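Local coordinates for protein ribonucleoside-diphosphate reductase subunit beta (Clostridium botulinum, PDB 6ZJK) that forms the diiron R2 (beta) subunit of a ribonucleotide reductase and probably generates the radical with which the enzyme reduces ribonucleoside diphosphates, at residues A[145-150]-A[229-234]. Sequence-based numbering, arbitrary orientation.
Sequences SYILDT and TIFKYI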
loop_
_atom_site.group_PDB
_atom_site.type_symbol
_atom_site.label_atom_id
_atom_site.label_comp_id
_atom_site.label_asym_id
_atom_site.label_seq_id
_atom_site.Cartn_x
_atom_site.Cartn_y
_atom_site.Cartn_z
ATOM N N SER A 145 5.136 -6.744 16.443
ATOM C CA SER A 145 5.891 -5.836 17.302
ATOM C C SER A 145 5.082 -5.458 18.541
ATOM O O SER A 145 5.630 -5.360 19.648
ATOM C CB SER A 145 6.310 -4.583 16.526
ATOM O OG SER A 145 7.611 -4.733 15.966
ATOM N N TYR A 146 3.803 -5.224 18.349
ATOM C CA TYR A 146 2.924 -4.883 19.422
ATOM C C TYR A 146 2.796 -6.016 20.436
ATOM O O TYR A 146 2.787 -5.764 21.587
ATOM C CB TYR A 146 1.566 -4.474 18.929
ATOM C CG TYR A 146 0.509 -4.350 19.966
ATOM C CD1 TYR A 146 0.635 -3.511 21.007
ATOM C CD2 TYR A 146 -0.642 -5.035 19.875
ATOM C CE1 TYR A 146 -0.334 -3.384 21.933
ATOM C CE2 TYR A 146 -1.625 -4.914 20.799
ATOM C CZ TYR A 146 -1.457 -4.092 21.835
ATOM O OH TYR A 146 -2.427 -3.964 22.748
ATOM N N ILE A 147 2.633 -7.247 19.979
ATOM C CA ILE A 147 2.564 -8.395 20.898
ATOM C C ILE A 147 3.851 -8.503 21.724
ATOM O O ILE A 147 3.812 -8.603 22.956
ATOM C CB ILE A 147 2.274 -9.701 20.139
ATOM C CG1 ILE A 147 0.837 -9.703 19.601
ATOM C CG2 ILE A 147 2.530 -10.934 21.045
ATOM C CD1 ILE A 147 0.521 -10.836 18.612
ATOM N N LEU A 148 5.004 -8.504 21.048
ATOM C CA LEU A 148 6.264 -8.801 21.714
ATOM C C LEU A 148 6.680 -7.697 22.670
ATOM O O LEU A 148 7.279 -7.977 23.722
ATOM C CB LEU A 148 7.356 -9.079 20.679
ATOM C CG LEU A 148 7.170 -10.319 19.803
ATOM C CD1 LEU A 148 8.379 -10.400 18.898
ATOM C CD2 LEU A 148 6.997 -11.648 20.650
ATOM N N ASP A 149 6.416 -6.430 22.301
ATOM C CA ASP A 149 6.775 -5.315 23.161
ATOM C C ASP A 149 5.868 -5.244 24.378
ATOM O O ASP A 149 6.264 -4.679 25.404
ATOM C CB ASP A 149 6.711 -3.994 22.376
ATOM C CG ASP A 149 7.388 -2.843 23.111
ATOM O OD1 ASP A 149 8.592 -2.964 23.456
ATOM O OD2 ASP A 149 6.722 -1.814 23.342
ATOM N N THR A 150 4.666 -5.821 24.297
ATOM C CA THR A 150 3.746 -5.706 25.420
ATOM C C THR A 150 3.847 -6.868 26.401
ATOM O O THR A 150 3.849 -6.632 27.616
ATOM C CB THR A 150 2.312 -5.563 24.913
ATOM O OG1 THR A 150 2.240 -4.393 24.107
ATOM C CG2 THR A 150 1.366 -5.396 26.086
ATOM N N THR A 229 -6.915 -13.606 19.495
ATOM C CA THR A 229 -7.820 -12.630 18.882
ATOM C C THR A 229 -7.132 -11.833 17.775
ATOM O O THR A 229 -7.693 -11.662 16.683
ATOM C CB THR A 229 -8.410 -11.710 19.951
ATOM O OG1 THR A 229 -9.187 -12.510 20.857
ATOM C CG2 THR A 229 -9.317 -10.678 19.320
ATOM N N ILE A 230 -5.910 -11.353 18.018
ATOM C CA ILE A 230 -5.164 -10.708 16.939
ATOM C C ILE A 230 -5.032 -11.647 15.734
ATOM O O ILE A 230 -5.237 -11.225 14.590
ATOM C CB ILE A 230 -3.790 -10.225 17.441
ATOM C CG1 ILE A 230 -3.968 -9.036 18.383
ATOM C CG2 ILE A 230 -2.889 -9.821 16.288
ATOM C CD1 ILE A 230 -2.644 -8.520 19.021
ATOM N N PHE A 231 -4.737 -12.943 15.965
ATOM C CA PHE A 231 -4.556 -13.831 14.821
ATOM C C PHE A 231 -5.867 -14.109 14.081
ATOM O O PHE A 231 -5.826 -14.390 12.884
ATOM C CB PHE A 231 -3.847 -15.139 15.232
ATOM C CG PHE A 231 -2.344 -14.992 15.260
ATOM C CD1 PHE A 231 -1.619 -14.998 14.068
ATOM C CD2 PHE A 231 -1.666 -14.742 16.459
ATOM C CE1 PHE A 231 -0.227 -14.793 14.066
ATOM C CE2 PHE A 231 -0.267 -14.544 16.476
ATOM C CZ PHE A 231 0.449 -14.566 15.279
ATOM N N LYS A 232 -7.025 -14.025 14.746
ATOM C CA LYS A 232 -8.291 -14.127 14.021
ATOM C C LYS A 232 -8.460 -12.976 13.036
ATOM O O LYS A 232 -9.013 -13.161 11.943
ATOM C CB LYS A 232 -9.473 -14.161 14.989
ATOM C CG LYS A 232 -9.586 -15.442 15.811
ATOM C CD LYS A 232 -10.703 -15.297 16.825
ATOM C CE LYS A 232 -10.837 -16.523 17.691
ATOM N NZ LYS A 232 -12.011 -16.440 18.612
ATOM N N TYR A 233 -8.015 -11.767 13.410
ATOM C CA TYR A 233 -8.126 -10.650 12.476
ATOM C C TYR A 233 -7.206 -10.841 11.281
ATOM O O TYR A 233 -7.595 -10.573 10.133
ATOM C CB TYR A 233 -7.821 -9.327 13.191
ATOM C CG TYR A 233 -8.990 -8.790 13.971
ATOM C CD1 TYR A 233 -9.978 -8.023 13.340
ATOM C CD2 TYR A 233 -9.125 -9.051 15.324
ATOM C CE1 TYR A 233 -11.055 -7.528 14.045
ATOM C CE2 TYR A 233 -10.198 -8.553 16.046
ATOM C CZ TYR A 233 -11.157 -7.783 15.401
ATOM O OH TYR A 233 -12.232 -7.291 16.111
ATOM N N ILE A 234 -6.047 -11.372 11.531
ATOM C CA ILE A 234 -5.114 -11.622 10.482
ATOM C C ILE A 234 -5.667 -12.704 9.559
ATOM O O ILE A 234 -5.521 -12.620 8.406
ATOM C CB ILE A 234 -3.779 -12.074 11.023
ATOM C CG1 ILE A 234 -3.168 -11.018 11.949
ATOM C CG2 ILE A 234 -2.807 -12.346 9.931
ATOM C CD1 ILE A 234 -1.737 -11.283 12.256
#
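Ile-147 and Ile-230 meet end to end across the gap between their helices, and the CD1 methyl of Ile-230 does most of the touching, lying 3.7 Å from CG1 of Ile-147 and 3.9 Å from its CD1. Both isoleucines hold CG1 anti to the carbonyl carbon (chi1 -70° and -71°) and keep CD1 trans to CA, an extended form that carries each CD1 far out from its own helix. This length matters, because the axes of 145-150 and 229-234 come no nearer than 12.5 Å. The same Ile-230 methyl also meets the edge of the Tyr-146 ring, close to the ring plane, at 4.1 Å from CD2. Tyr-146 directs its hydroxyl to the carbonyl oxygen of Ile-76, a hydrogen bond that ties down the far end of the ring. The two segments run almost antiparallel, at 172°, on helices 124-151 and 225-255 of the helical bundle characteristic of the R2 family; these helices supply iron ligands, among them Glu-137 and His-140 on the first and Glu-238 and His-241 on the second. Phe-231 makes a looser approach, with CE2 4.4 Å from CD1 of Ile-147, while its ring stacks with Phe-215 of helix 190-220. No hydrogen bond crosses between the segments. Within 145-150, Thr-150 OG1 donates to Tyr-146 O at 2.9 Å, a side-chain bond back to the preceding helical turn.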